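Local coordinates for D-3-phosphoglycerate dehydrogenase-related protein (Vibrio cholerae, PDB 4S1V) that probably catalyses the NAD-dependent interconversion of a D-2-hydroxyacid and its 2-oxoacid, as in the D-3-phosphoglycerate dehydrogenases it is named after, at residues N63-L68 against P87-Y92; T58-N63 against N82-P87; M171-W176 against L188-A193; G151-G156 against A194-F199. One frame throughout, in Å; residues are numbered along the deposited sequence.

Interaction 1 (N63-L68 against P87-Y92); sequences NLLAHL and PLCERY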
loop_
_atom_site.group_PDB
_atom_site.type_symbol
_atom_site.label_atom_id
_atom_site.label_comp_id
_atom_site.label_asym_id
_atom_site.label_seq_id
_atom_site.Cartn_x
_atom_site.Cartn_y
_atom_site.Cartn_z
ATOM N N ASN C 63 -7.018 -25.314 38.824
ATOM C CA ASN C 63 -8.422 -24.974 38.618
ATOM C C ASN C 63 -9.142 -25.978 37.707
ATOM O O ASN C 63 -10.235 -26.437 38.033
ATOM C CB ASN C 63 -8.541 -23.549 38.068
ATOM C CG ASN C 63 -9.980 -23.076 37.959
ATOM O OD1 ASN C 63 -10.808 -23.343 38.830
ATOM N ND2 ASN C 63 -10.281 -22.359 36.885
ATOM N N LEU C 64 -8.526 -26.327 36.578
ATOM C CA LEU C 64 -9.092 -27.344 35.693
ATOM C C LEU C 64 -9.168 -28.704 36.389
ATOM O O LEU C 64 -10.219 -29.337 36.409
ATOM C CB LEU C 64 -8.290 -27.463 34.385
ATOM C CG LEU C 64 -8.415 -26.414 33.270
ATOM C CD1 LEU C 64 -7.818 -26.960 31.977
ATOM C CD2 LEU C 64 -9.865 -26.000 33.047
ATOM N N LEU C 65 -8.051 -29.134 36.967
ATOM C CA LEU C 65 -7.956 -30.433 37.631
ATOM C C LEU C 65 -8.897 -30.550 38.831
ATOM O O LEU C 65 -9.455 -31.619 39.088
ATOM C CB LEU C 65 -6.509 -30.696 38.063
ATOM C CG LEU C 65 -5.460 -30.827 36.950
ATOM C CD1 LEU C 65 -4.081 -30.441 37.463
ATOM C CD2 LEU C 65 -5.440 -32.237 36.374
ATOM N N ALA C 66 -9.080 -29.446 39.555
ATOM C CA ALA C 66 -9.961 -29.422 40.723
ATOM C C ALA C 66 -11.425 -29.632 40.345
ATOM O O ALA C 66 -12.201 -30.154 41.147
ATOM C CB ALA C 66 -9.791 -28.124 41.505
ATOM N N HIS C 67 -11.794 -29.250 39.122
ATOM C CA HIS C 67 -13.198 -29.250 38.713
ATOM C C HIS C 67 -13.557 -30.216 37.624
ATOM O O HIS C 67 -14.608 -30.082 36.980
ATOM C CB HIS C 67 -13.619 -27.838 38.352
ATOM C CG HIS C 67 -13.516 -26.881 39.501
ATOM N ND1 HIS C 67 -14.399 -26.881 40.517
ATOM C CD2 HIS C 67 -12.573 -25.899 39.795
ATOM C CE1 HIS C 67 -14.049 -25.942 41.410
ATOM N NE2 HIS C 67 -12.932 -25.338 40.966
ATOM N N LEU C 68 -12.692 -31.202 37.406
ATOM C CA LEU C 68 -12.945 -32.245 36.419
ATOM C C LEU C 68 -12.726 -33.637 37.035
ATOM O O LEU C 68 -11.717 -34.298 36.747
ATOM C CB LEU C 68 -12.078 -32.037 35.168
ATOM C CG LEU C 68 -12.352 -30.798 34.301
ATOM C CD1 LEU C 68 -11.287 -30.642 33.226
ATOM C CD2 LEU C 68 -13.739 -30.843 33.673
ATOM N N PRO C 87 3.375 -33.833 38.280
ATOM C CA PRO C 87 3.108 -34.142 39.685
ATOM C C PRO C 87 1.709 -33.694 40.138
ATOM O O PRO C 87 1.006 -34.468 40.792
ATOM C CB PRO C 87 4.209 -33.376 40.419
ATOM C CG PRO C 87 5.356 -33.415 39.461
ATOM C CD PRO C 87 4.725 -33.262 38.100
ATOM N N LEU C 88 1.299 -32.481 39.755
ATOM C CA LEU C 88 -0.003 -31.934 40.158
ATOM C C LEU C 88 -1.171 -32.726 39.567
ATOM O O LEU C 88 -2.162 -32.973 40.253
ATOM C CB LEU C 88 -0.123 -30.440 39.795
ATOM C CG LEU C 88 -1.303 -29.616 40.340
ATOM C CD1 LEU C 88 -1.103 -29.202 41.797
ATOM C CD2 LEU C 88 -1.523 -28.377 39.488
ATOM N N CYS C 89 -1.056 -33.114 38.297
ATOM C CA CYS C 89 -2.079 -33.931 37.641
ATOM C C CYS C 89 -2.345 -35.242 38.393
ATOM O O CYS C 89 -3.494 -35.616 38.615
ATOM C CB CYS C 89 -1.673 -34.239 36.196
ATOM S SG CYS C 89 -1.888 -32.879 35.025
ATOM N N GLU C 90 -1.271 -35.922 38.783
ATOM C CA GLU C 90 -1.361 -37.229 39.440
ATOM C C GLU C 90 -1.924 -37.094 40.847
ATOM O O GLU C 90 -2.697 -37.940 41.295
ATOM C CB GLU C 90 0.010 -37.908 39.451
ATOM C CG GLU C 90 0.552 -38.149 38.048
ATOM C CD GLU C 90 1.966 -38.695 38.024
ATOM O OE1 GLU C 90 2.869 -38.097 38.662
ATOM O OE2 GLU C 90 2.175 -39.720 37.339
ATOM N N ARG C 91 -1.558 -36.001 41.517
ATOM C CA ARG C 91 -2.121 -35.649 42.818
ATOM C C ARG C 91 -3.655 -35.548 42.766
ATOM O O ARG C 91 -4.325 -35.779 43.771
ATOM C CB ARG C 91 -1.479 -34.354 43.327
ATOM C CG ARG C 91 -1.803 -33.975 44.766
ATOM C CD ARG C 91 -3.034 -33.084 44.832
ATOM N NE ARG C 91 -3.256 -32.565 46.174
ATOM C CZ ARG C 91 -2.786 -31.403 46.620
ATOM N NH1 ARG C 91 -2.058 -30.615 45.833
ATOM N NH2 ARG C 91 -3.049 -31.031 47.863
ATOM N N TYR C 92 -4.206 -35.214 41.596
ATOM C CA TYR C 92 -5.658 -35.237 41.387
ATOM C C TYR C 92 -6.150 -36.527 40.740
ATOM O O TYR C 92 -7.278 -36.585 40.242
ATOM C CB TYR C 92 -6.112 -34.037 40.558
ATOM C CG TYR C 92 -6.262 -32.787 41.374
ATOM C CD1 TYR C 92 -5.174 -31.944 41.584
ATOM C CD2 TYR C 92 -7.485 -32.451 41.952
ATOM C CE1 TYR C 92 -5.297 -30.795 42.335
ATOM C CE2 TYR C 92 -7.617 -31.298 42.710
ATOM C CZ TYR C 92 -6.517 -30.479 42.896
ATOM O OH TYR C 92 -6.618 -29.339 43.649
#

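Interaction 2 (T58-N63 against N82-P87); sequences TPITEN and NHIDVP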
loop_
_atom_site.group_PDB
_atom_site.type_symbol
_atom_site.label_atom_id
_atom_site.label_comp_id
_atom_site.label_asym_id
_atom_site.label_seq_id
_atom_site.Cartn_x
_atom_site.Cartn_y
_atom_site.Cartn_z
ATOM N N THR C 58 -3.339 -25.340 25.324
ATOM C CA THR C 58 -4.090 -25.105 26.565
ATOM C C THR C 58 -3.259 -25.465 27.799
ATOM O O THR C 58 -2.777 -26.588 27.917
ATOM C CB THR C 58 -5.421 -25.888 26.571
ATOM O OG1 THR C 58 -6.297 -25.347 25.575
ATOM C CG2 THR C 58 -6.124 -25.796 27.932
ATOM N N PRO C 59 -3.080 -24.509 28.727
ATOM C CA PRO C 59 -2.433 -24.890 29.981
ATOM C C PRO C 59 -3.375 -25.742 30.845
ATOM O O PRO C 59 -4.579 -25.498 30.873
ATOM C CB PRO C 59 -2.170 -23.546 30.660
ATOM C CG PRO C 59 -3.241 -22.641 30.124
ATOM C CD PRO C 59 -3.477 -23.086 28.707
ATOM N N ILE C 60 -2.826 -26.741 31.524
ATOM C CA ILE C 60 -3.585 -27.512 32.502
ATOM C C ILE C 60 -3.291 -26.948 33.890
ATOM O O ILE C 60 -2.189 -27.114 34.414
ATOM C CB ILE C 60 -3.244 -29.022 32.447
ATOM C CG1 ILE C 60 -3.491 -29.593 31.038
ATOM C CG2 ILE C 60 -4.040 -29.790 33.493
ATOM C CD1 ILE C 60 -4.902 -29.405 30.507
ATOM N N THR C 61 -4.269 -26.261 34.467
ATOM C CA THR C 61 -4.095 -25.624 35.772
ATOM C C THR C 61 -4.735 -26.458 36.880
ATOM O O THR C 61 -5.463 -27.406 36.599
ATOM C CB THR C 61 -4.706 -24.210 35.801
ATOM O OG1 THR C 61 -6.100 -24.286 35.487
ATOM C CG2 THR C 61 -3.994 -23.268 34.819
ATOM N N GLU C 62 -4.459 -26.102 38.134
ATOM C CA GLU C 62 -5.115 -26.752 39.267
ATOM C C GLU C 62 -6.626 -26.521 39.221
ATOM O O GLU C 62 -7.410 -27.424 39.523
ATOM C CB GLU C 62 -4.529 -26.282 40.600
ATOM C CG GLU C 62 -5.055 -27.072 41.787
ATOM C CD GLU C 62 -4.158 -27.009 43.009
ATOM O OE1 GLU C 62 -3.376 -26.045 43.145
ATOM O OE2 GLU C 62 -4.242 -27.934 43.841
ATOM N N ASN C 63 -7.018 -25.314 38.824
ATOM C CA ASN C 63 -8.422 -24.974 38.618
ATOM C C ASN C 63 -9.142 -25.978 37.707
ATOM O O ASN C 63 -10.235 -26.437 38.033
ATOM C CB ASN C 63 -8.541 -23.549 38.068
ATOM C CG ASN C 63 -9.980 -23.076 37.959
ATOM O OD1 ASN C 63 -10.808 -23.343 38.830
ATOM N ND2 ASN C 63 -10.281 -22.359 36.885
ATOM N N ASN C 82 6.035 -26.691 29.669
ATOM C CA ASN C 82 5.547 -25.616 30.524
ATOM C C ASN C 82 4.039 -25.497 30.782
ATOM O O ASN C 82 3.626 -24.895 31.760
ATOM C CB ASN C 82 6.115 -24.280 30.014
ATOM C CG ASN C 82 7.636 -24.261 30.004
ATOM O OD1 ASN C 82 8.279 -24.424 31.043
ATOM N ND2 ASN C 82 8.218 -24.068 28.829
ATOM N N HIS C 83 3.227 -26.080 29.908
ATOM C CA HIS C 83 1.773 -25.922 29.969
ATOM C C HIS C 83 1.104 -26.910 30.898
ATOM O O HIS C 83 -0.112 -26.818 31.128
ATOM C CB HIS C 83 1.190 -26.079 28.570
ATOM C CG HIS C 83 1.263 -27.492 28.060
ATOM N ND1 HIS C 83 2.431 -28.086 27.749
ATOM C CD2 HIS C 83 0.268 -28.449 27.874
ATOM C CE1 HIS C 83 2.193 -29.353 27.358
ATOM N NE2 HIS C 83 0.867 -29.572 27.436
ATOM N N ILE C 84 1.876 -27.862 31.431
ATOM C CA ILE C 84 1.328 -28.955 32.242
ATOM C C ILE C 84 2.253 -29.353 33.410
ATOM O O ILE C 84 3.476 -29.362 33.272
ATOM C CB ILE C 84 0.947 -30.179 31.360
ATOM C CG1 ILE C 84 0.064 -31.172 32.135
ATOM C CG2 ILE C 84 2.183 -30.847 30.767
ATOM C CD1 ILE C 84 -0.504 -32.305 31.295
ATOM N N ASP C 85 1.654 -29.669 34.556
ATOM C CA ASP C 85 2.396 -29.990 35.777
ATOM C C ASP C 85 2.077 -31.420 36.202
ATOM O O ASP C 85 1.079 -31.671 36.893
ATOM C CB ASP C 85 2.023 -28.994 36.885
ATOM C CG ASP C 85 2.855 -29.167 38.156
ATOM O OD1 ASP C 85 3.316 -30.291 38.465
ATOM O OD2 ASP C 85 3.030 -28.153 38.867
ATOM N N VAL C 86 2.933 -32.351 35.791
ATOM C CA VAL C 86 2.636 -33.789 35.910
ATOM C C VAL C 86 2.470 -34.255 37.367
ATOM O O VAL C 86 1.521 -34.987 37.661
ATOM C CB VAL C 86 3.640 -34.657 35.115
ATOM C CG1 VAL C 86 3.365 -36.144 35.298
ATOM C CG2 VAL C 86 3.582 -34.291 33.642
ATOM N N PRO C 87 3.375 -33.833 38.280
ATOM C CA PRO C 87 3.108 -34.142 39.685
ATOM C C PRO C 87 1.709 -33.694 40.138
ATOM O O PRO C 87 1.006 -34.468 40.792
ATOM C CB PRO C 87 4.209 -33.376 40.419
ATOM C CG PRO C 87 5.356 -33.415 39.461
ATOM C CD PRO C 87 4.725 -33.262 38.100
HETATM O O HOH W 1 -1.072 -29.667 35.137
#

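Interaction 3 (M171-W176 against L188-A193); sequences MPILVW and LGYQAA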
loop_
_atom_site.group_PDB
_atom_site.type_symbol
_atom_site.label_atom_id
_atom_site.label_comp_id
_atom_site.label_asym_id
_atom_site.label_seq_id
_atom_site.Cartn_x
_atom_site.Cartn_y
_atom_site.Cartn_z
ATOM N N MET C 171 25.577 -20.480 2.916
ATOM C CA MET C 171 25.713 -19.591 4.056
ATOM C C MET C 171 26.802 -20.096 5.005
ATOM O O MET C 171 26.794 -21.266 5.382
ATOM C CB MET C 171 24.387 -19.471 4.822
ATOM C CG MET C 171 23.183 -19.075 3.976
ATOM S SD MET C 171 21.698 -18.848 4.974
ATOM C CE MET C 171 21.979 -17.231 5.693
ATOM N N PRO C 172 27.743 -19.211 5.401
ATOM C CA PRO C 172 28.581 -19.575 6.554
ATOM C C PRO C 172 27.691 -19.888 7.768
ATOM O O PRO C 172 26.646 -19.258 7.952
ATOM C CB PRO C 172 29.400 -18.306 6.821
ATOM C CG PRO C 172 29.404 -17.552 5.528
ATOM C CD PRO C 172 28.119 -17.910 4.815
ATOM N N ILE C 173 28.092 -20.855 8.578
ATOM C CA ILE C 173 27.314 -21.208 9.756
ATOM C C ILE C 173 28.076 -20.809 11.008
ATOM O O ILE C 173 29.222 -21.221 11.195
ATOM C CB ILE C 173 26.949 -22.715 9.779
ATOM C CG1 ILE C 173 26.342 -23.151 8.437
ATOM C CG2 ILE C 173 26.020 -23.038 10.950
ATOM C CD1 ILE C 173 25.014 -22.503 8.087
ATOM N N LEU C 174 27.442 -19.973 11.831
ATOM C CA LEU C 174 28.002 -19.534 13.114
ATOM C C LEU C 174 27.076 -19.989 14.237
ATOM O O LEU C 174 25.863 -19.736 14.200
ATOM C CB LEU C 174 28.158 -18.012 13.142
ATOM C CG LEU C 174 28.815 -17.386 14.376
ATOM C CD1 LEU C 174 30.305 -17.726 14.465
ATOM C CD2 LEU C 174 28.616 -15.878 14.387
ATOM N N VAL C 175 27.644 -20.672 15.227
ATOM C CA VAL C 175 26.835 -21.320 16.256
ATOM C C VAL C 175 27.115 -20.763 17.650
ATOM O O VAL C 175 28.267 -20.568 18.038
ATOM C CB VAL C 175 27.011 -22.853 16.221
ATOM C CG1 VAL C 175 26.257 -23.526 17.354
ATOM C CG2 VAL C 175 26.563 -23.413 14.874
ATOM N N TRP C 176 26.040 -20.499 18.385
ATOM C CA TRP C 176 26.122 -20.131 19.795
ATOM C C TRP C 176 25.233 -21.022 20.630
ATOM O O TRP C 176 24.253 -21.597 20.136
ATOM C CB TRP C 176 25.781 -18.649 19.992
ATOM C CG TRP C 176 25.910 -18.212 21.429
ATOM C CD1 TRP C 176 24.908 -17.727 22.265
ATOM C CD2 TRP C 176 27.115 -18.267 22.272
ATOM N NE1 TRP C 176 25.399 -17.465 23.521
ATOM C CE2 TRP C 176 26.714 -17.768 23.594
ATOM C CE3 TRP C 176 28.439 -18.652 22.068
ATOM C CZ2 TRP C 176 27.618 -17.666 24.650
ATOM C CZ3 TRP C 176 29.337 -18.553 23.139
ATOM C CH2 TRP C 176 28.935 -18.070 24.398
ATOM N N LEU C 188 31.077 -30.702 13.140
ATOM C CA LEU C 188 30.442 -30.663 11.828
ATOM C C LEU C 188 31.156 -29.709 10.855
ATOM O O LEU C 188 30.827 -29.665 9.671
ATOM C CB LEU C 188 28.952 -30.311 11.957
ATOM C CG LEU C 188 28.094 -31.315 12.745
ATOM C CD1 LEU C 188 26.689 -30.770 13.005
ATOM C CD2 LEU C 188 28.046 -32.680 12.057
ATOM N N GLY C 189 32.124 -28.948 11.356
ATOM C CA GLY C 189 32.915 -28.048 10.517
ATOM C C GLY C 189 32.306 -26.666 10.339
ATOM O O GLY C 189 32.668 -25.944 9.406
ATOM N N TYR C 190 31.377 -26.312 11.231
ATOM C CA TYR C 190 30.812 -24.964 11.302
ATOM C C TYR C 190 31.643 -24.107 12.258
ATOM O O TYR C 190 32.586 -24.595 12.879
ATOM C CB TYR C 190 29.361 -24.998 11.801
ATOM C CG TYR C 190 28.426 -25.950 11.083
ATOM C CD1 TYR C 190 28.461 -26.107 9.692
ATOM C CD2 TYR C 190 27.477 -26.674 11.800
ATOM C CE1 TYR C 190 27.589 -26.974 9.052
ATOM C CE2 TYR C 190 26.596 -27.531 11.166
ATOM C CZ TYR C 190 26.654 -27.678 9.798
ATOM O OH TYR C 190 25.773 -28.542 9.183
ATOM N N GLN C 191 31.304 -22.828 12.375
ATOM C CA GLN C 191 32.000 -21.970 13.330
ATOM C C GLN C 191 31.283 -21.966 14.673
ATOM O O GLN C 191 30.056 -22.074 14.729
ATOM C CB GLN C 191 32.116 -20.537 12.809
ATOM C CG GLN C 191 32.699 -20.412 11.414
ATOM C CD GLN C 191 32.682 -18.982 10.919
ATOM O OE1 GLN C 191 33.374 -18.121 11.465
ATOM N NE2 GLN C 191 31.898 -18.720 9.873
ATOM N N ALA C 192 32.064 -21.860 15.745
ATOM C CA ALA C 192 31.537 -21.543 17.066
ATOM C C ALA C 192 31.861 -20.090 17.385
ATOM O O ALA C 192 33.016 -19.667 17.270
ATOM C CB ALA C 192 32.126 -22.461 18.123
ATOM N N ALA C 193 30.835 -19.328 17.768
ATOM C CA ALA C 193 31.019 -17.952 18.212
ATOM C C ALA C 193 31.826 -17.934 19.508
ATOM O O ALA C 193 31.635 -18.794 20.371
ATOM C CB ALA C 193 29.669 -17.267 18.410
#

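Interaction 4 (G151-G156 against A194-F199); sequences GIWGLG and ADKAEF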
loop_
_atom_site.group_PDB
_atom_site.type_symbol
_atom_site.label_atom_id
_atom_site.label_comp_id
_atom_site.label_asym_id
_atom_site.label_seq_id
_atom_site.Cartn_x
_atom_site.Cartn_y
_atom_site.Cartn_z
ATOM N N GLY C 151 23.329 -17.397 11.730
ATOM C CA GLY C 151 23.580 -17.630 13.149
ATOM C C GLY C 151 22.537 -18.524 13.784
ATOM O O GLY C 151 21.342 -18.252 13.704
ATOM N N ILE C 152 22.993 -19.600 14.417
ATOM C CA ILE C 152 22.107 -20.554 15.059
ATOM C C ILE C 152 22.425 -20.608 16.546
ATOM O O ILE C 152 23.571 -20.865 16.935
ATOM C CB ILE C 152 22.222 -21.949 14.408
ATOM C CG1 ILE C 152 21.939 -21.838 12.911
ATOM C CG2 ILE C 152 21.276 -22.951 15.066
ATOM C CD1 ILE C 152 22.375 -23.045 12.121
ATOM N N TRP C 153 21.423 -20.293 17.369
ATOM C CA TRP C 153 21.526 -20.463 18.810
ATOM C C TRP C 153 20.854 -21.757 19.152
ATOM O O TRP C 153 19.628 -21.863 19.075
ATOM C CB TRP C 153 20.865 -19.304 19.553
ATOM C CG TRP C 153 21.199 -19.227 21.026
ATOM C CD1 TRP C 153 21.526 -20.278 21.884
ATOM C CD2 TRP C 153 21.227 -18.019 21.876
ATOM N NE1 TRP C 153 21.758 -19.816 23.159
ATOM C CE2 TRP C 153 21.599 -18.470 23.218
ATOM C CE3 TRP C 153 21.000 -16.660 21.658
ATOM C CZ2 TRP C 153 21.727 -17.585 24.283
ATOM C CZ3 TRP C 153 21.123 -15.780 22.739
ATOM C CH2 TRP C 153 21.488 -16.232 24.019
ATOM N N GLY C 154 21.658 -22.765 19.498
ATOM C CA GLY C 154 21.160 -24.110 19.826
ATOM C C GLY C 154 21.237 -25.075 18.658
ATOM O O GLY C 154 20.487 -24.947 17.686
ATOM N N LEU C 155 22.129 -26.057 18.751
ATOM C CA LEU C 155 22.341 -26.992 17.643
ATOM C C LEU C 155 21.756 -28.377 17.917
ATOM O O LEU C 155 22.426 -29.394 17.738
ATOM C CB LEU C 155 23.834 -27.073 17.262
ATOM C CG LEU C 155 24.201 -27.475 15.826
ATOM C CD1 LEU C 155 23.797 -26.408 14.817
ATOM C CD2 LEU C 155 25.687 -27.776 15.717
ATOM N N GLY C 156 20.490 -28.406 18.334
ATOM C CA GLY C 156 19.784 -29.656 18.597
ATOM C C GLY C 156 19.177 -30.212 17.326
ATOM O O GLY C 156 19.583 -29.839 16.222
ATOM N N ALA C 194 32.730 -16.961 19.619
ATOM C CA ALA C 194 33.574 -16.776 20.799
ATOM C C ALA C 194 32.730 -16.469 22.034
ATOM O O ALA C 194 33.011 -16.974 23.121
ATOM C CB ALA C 194 34.580 -15.656 20.559
ATOM N N ASP C 195 31.719 -15.621 21.854
ATOM C CA ASP C 195 30.736 -15.312 22.894
ATOM C C ASP C 195 29.432 -14.820 22.262
ATOM O O ASP C 195 29.337 -14.699 21.034
ATOM C CB ASP C 195 31.284 -14.300 23.919
ATOM C CG ASP C 195 31.803 -13.018 23.277
ATOM O OD1 ASP C 195 31.190 -12.520 22.306
ATOM O OD2 ASP C 195 32.823 -12.490 23.765
ATOM N N LYS C 196 28.441 -14.545 23.110
ATOM C CA LYS C 196 27.124 -14.071 22.680
ATOM C C LYS C 196 27.240 -12.739 21.936
ATOM O O LYS C 196 26.563 -12.531 20.919
ATOM C CB LYS C 196 26.170 -13.952 23.885
ATOM C CG LYS C 196 24.756 -13.511 23.530
ATOM C CD LYS C 196 23.805 -13.492 24.725
ATOM C CE LYS C 196 24.057 -12.318 25.657
ATOM N NZ LYS C 196 22.834 -11.985 26.439
ATOM N N ALA C 197 28.101 -11.852 22.443
ATOM C CA ALA C 197 28.349 -10.549 21.805
ATOM C C ALA C 197 28.808 -10.694 20.344
ATOM O O ALA C 197 28.257 -10.048 19.455
ATOM C CB ALA C 197 29.338 -9.720 22.615
ATOM N N GLU C 198 29.786 -11.562 20.091
ATOM C CA GLU C 198 30.217 -11.840 18.714
ATOM C C GLU C 198 29.080 -12.433 17.860
ATOM O O GLU C 198 28.943 -12.102 16.684
ATOM C CB GLU C 198 31.440 -12.771 18.704
ATOM C CG GLU C 198 31.713 -13.425 17.355
ATOM C CD GLU C 198 33.012 -14.213 17.308
ATOM O OE1 GLU C 198 34.098 -13.600 17.381
ATOM O OE2 GLU C 198 32.948 -15.450 17.170
ATOM N N PHE C 199 28.277 -13.307 18.463
ATOM C CA PHE C 199 27.186 -13.982 17.772
ATOM C C PHE C 199 26.165 -12.980 17.242
ATOM O O PHE C 199 25.821 -13.019 16.068
ATOM C CB PHE C 199 26.535 -15.026 18.697
ATOM C CG PHE C 199 25.382 -15.780 18.074
ATOM C CD1 PHE C 199 25.589 -16.661 17.013
ATOM C CD2 PHE C 199 24.089 -15.627 18.572
ATOM C CE1 PHE C 199 24.525 -17.362 16.458
ATOM C CE2 PHE C 199 23.022 -16.328 18.022
ATOM C CZ PHE C 199 23.238 -17.191 16.961
#

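Interaction 1 (N63-L68 against P87-Y92)
L65 reaches across from the short helix 62-66 and packs on L88 and C89 of helix 86-91 and on Y92 just after it. The two helices belong to an open alpha/beta domain built on a five-stranded parallel sheet, whose strands 73-76 and 95-98 lie between and after them in the chain. The contact is apolar, and no hydrogen bond crosses it. L65 divides its side chain between three partners. CB sits over one face of the Y92 ring in a CH-pi contact, 4.2 Å from the ring centroid and 23° off its normal. Further out, the two methyls part: L65 CD1 meets L88 CD2 at 3.9 Å, while L65 CD2 lies 3.9 Å from C89 SG. L88 can take part because its CG is anti to the backbone N (chi1 -170°), which brings its end closer to L65 than the direction of its CB would suggest. The Y92 ring also lies against the helix backbone, where its CE2 comes within 3.6 Å of A66 CA.

Two outer contacts position this layer. I60 touches both L65 and C89 and closes the contact on the side of strand 73-76. At the far end of the tyrosine, Y92 OH is hydrogen-bonded to E62 OE2, one helical turn before A66. On the way to that bond Y92 OH passes 4.0 Å from A66 CB.

Interaction 2 (T58-N63 against N82-P87)
H83 O takes a short hydrogen bond from I60 N, with 2.7 Å between the two atoms. The bond is straight at the hydrogen, 162°, and the donor lies almost on the line of the carbonyl, with a C=O...N angle of 176°. The same oxygen receives a CA-H...O contact from P59, whose CA is 3.2 Å from H83 O. A water continues the link: it donates to I60 O at 2.9 Å and accepts from D85 N, two residues after H83, at 2.8 Å. The backbones are therefore joined once directly and once through water, just before helices 62-66 and 86-91 begin. T61 and D85 are the N-caps of these helices; D85 OD1 accepts from L88 N.

The side chains of I60 and I84 lie alongside each other and point the same way, with I60 CB 4.0 Å from I84 CG1. Both rest on I74 of strand 73-76, so they fill the layer between the loops and the parallel sheet of this alpha/beta domain. The H83 ring lies alongside the other loop and brings its CD2 edge to it, its CG placed between the backbone N and the carbonyl carbon (chi1 70°). T58 O lies at the ring edge, 3.6 Å from H83 CD2, and I84 CG2 covers one face. Q76 OE1 bonds to H83 NE2 and fixes the ring from the sheet side.

I60 N and H83 O are thus paired with each other, and I60 O and D85 N through the water, while the isoleucine branches pack on the sheet.

Interaction 3 (M171-W176 against L188-A193)
Y190, which follows the Schellman motif that ends helix 179-188 at G189, begins the contact by laying one face of its ring against I173. I173 CG2 makes the CH-pi contact, 4.1 Å from the Y190 ring centroid and 23° off the normal. I173 CB comes to 3.7 Å from Y190 CD1, and the two side chains run alongside each other. The opposite face of the ring carries L188 CB, so the tyrosine is sandwiched between its own segment and the strand.

Q191 brings the backbones together. Its N donates to I173 O at 2.9 Å, and its O accepts from V175 N at 2.8 Å with a bent angle of 137° at the hydrogen. Beside this pair Q191 CB meets L174 CD1 at 3.7 Å. L174 has its CG anti to the backbone N, and CD1 reaches on from there toward A193. Helix 179-188 connects strand 173-176 to the parallel strand 191-192, a beta-alpha-beta unit at one edge of the seven-stranded Rossmann sheet. On its other side strand 173-176 bonds to strand 150-153.

A192 pairs with V175, and both side chains turn to the face covered by helix 179-188. A192 CA also makes a CA-H...O contact with V175 O.

A193 N donates to V175 O at 2.9 Å, the straightest of the three bonds at 169°. A193 CB lies near L174 CD1, and A193 O sits at the edge of the W176 indole, 3.6 Å from CZ3.

Interaction 4 (G151-G156 against A194-F199)
The F199 ring pushes its CE1-CZ end against the backbone of strand 150-153. I152 N lies at the ring edge and in its plane, 3.4 Å from F199 CE1. G151 CA comes in obliquely, 3.5 Å from the same F199 CE1. G151 has no side chain, and the ring lies close against its CA. On the other flank of CZ, F199 CE2 is 4.0 Å from W153 CB. F199 extends this far because its CG is anti to the backbone N (chi1 180°), which directs the ring from helix 196-202 toward the sheet. The six-membered end of the W153 indole is met obliquely by K196, with K196 CD 3.7 Å from W153 CH2. W153 also stacks edge-to-face with W176.

Strand 150-153 is an inner strand of the parallel sheet of the Rossmann domain, between strands 173-176 and 205-208, and runs into G154 and G156, consistent with the glycine-rich loop that binds the dinucleotide in this family. Helix 196-202 covers the sheet here. D195 is its N-cap, and D195 OD1 accepts from E198 N at 2.8 Å. A194 N is tied to E198 OE2 as well.

The contact itself is apolar, without a hydrogen bond between the segments. K196 meets the tryptophan through its CD methylene, while its amine makes a salt bridge with D224, so the charge is paired away from the indole.

How the interactions relate
The four contacts fall into two pairs, one in each alpha/beta domain. Interactions 1 and 2 lie 8 Å apart between centres and form one continuous patch. They share N63 and P87, both use helices 62-66 and 86-91, and L88 CD2 also packs on E62 CB. Interactions 3 and 4 are also 8 Å apart, joined through the sheet: I152 N bonds to L174 O, and W176 N to I152 O, both at 2.9 Å. W176 CB also packs on F199. Between the pairs there is no touch; interactions 2 and 4 come nearest, about 15 Å between closest atoms. Interaction 4 includes the glycine-rich turn that probably marks the cofactor site.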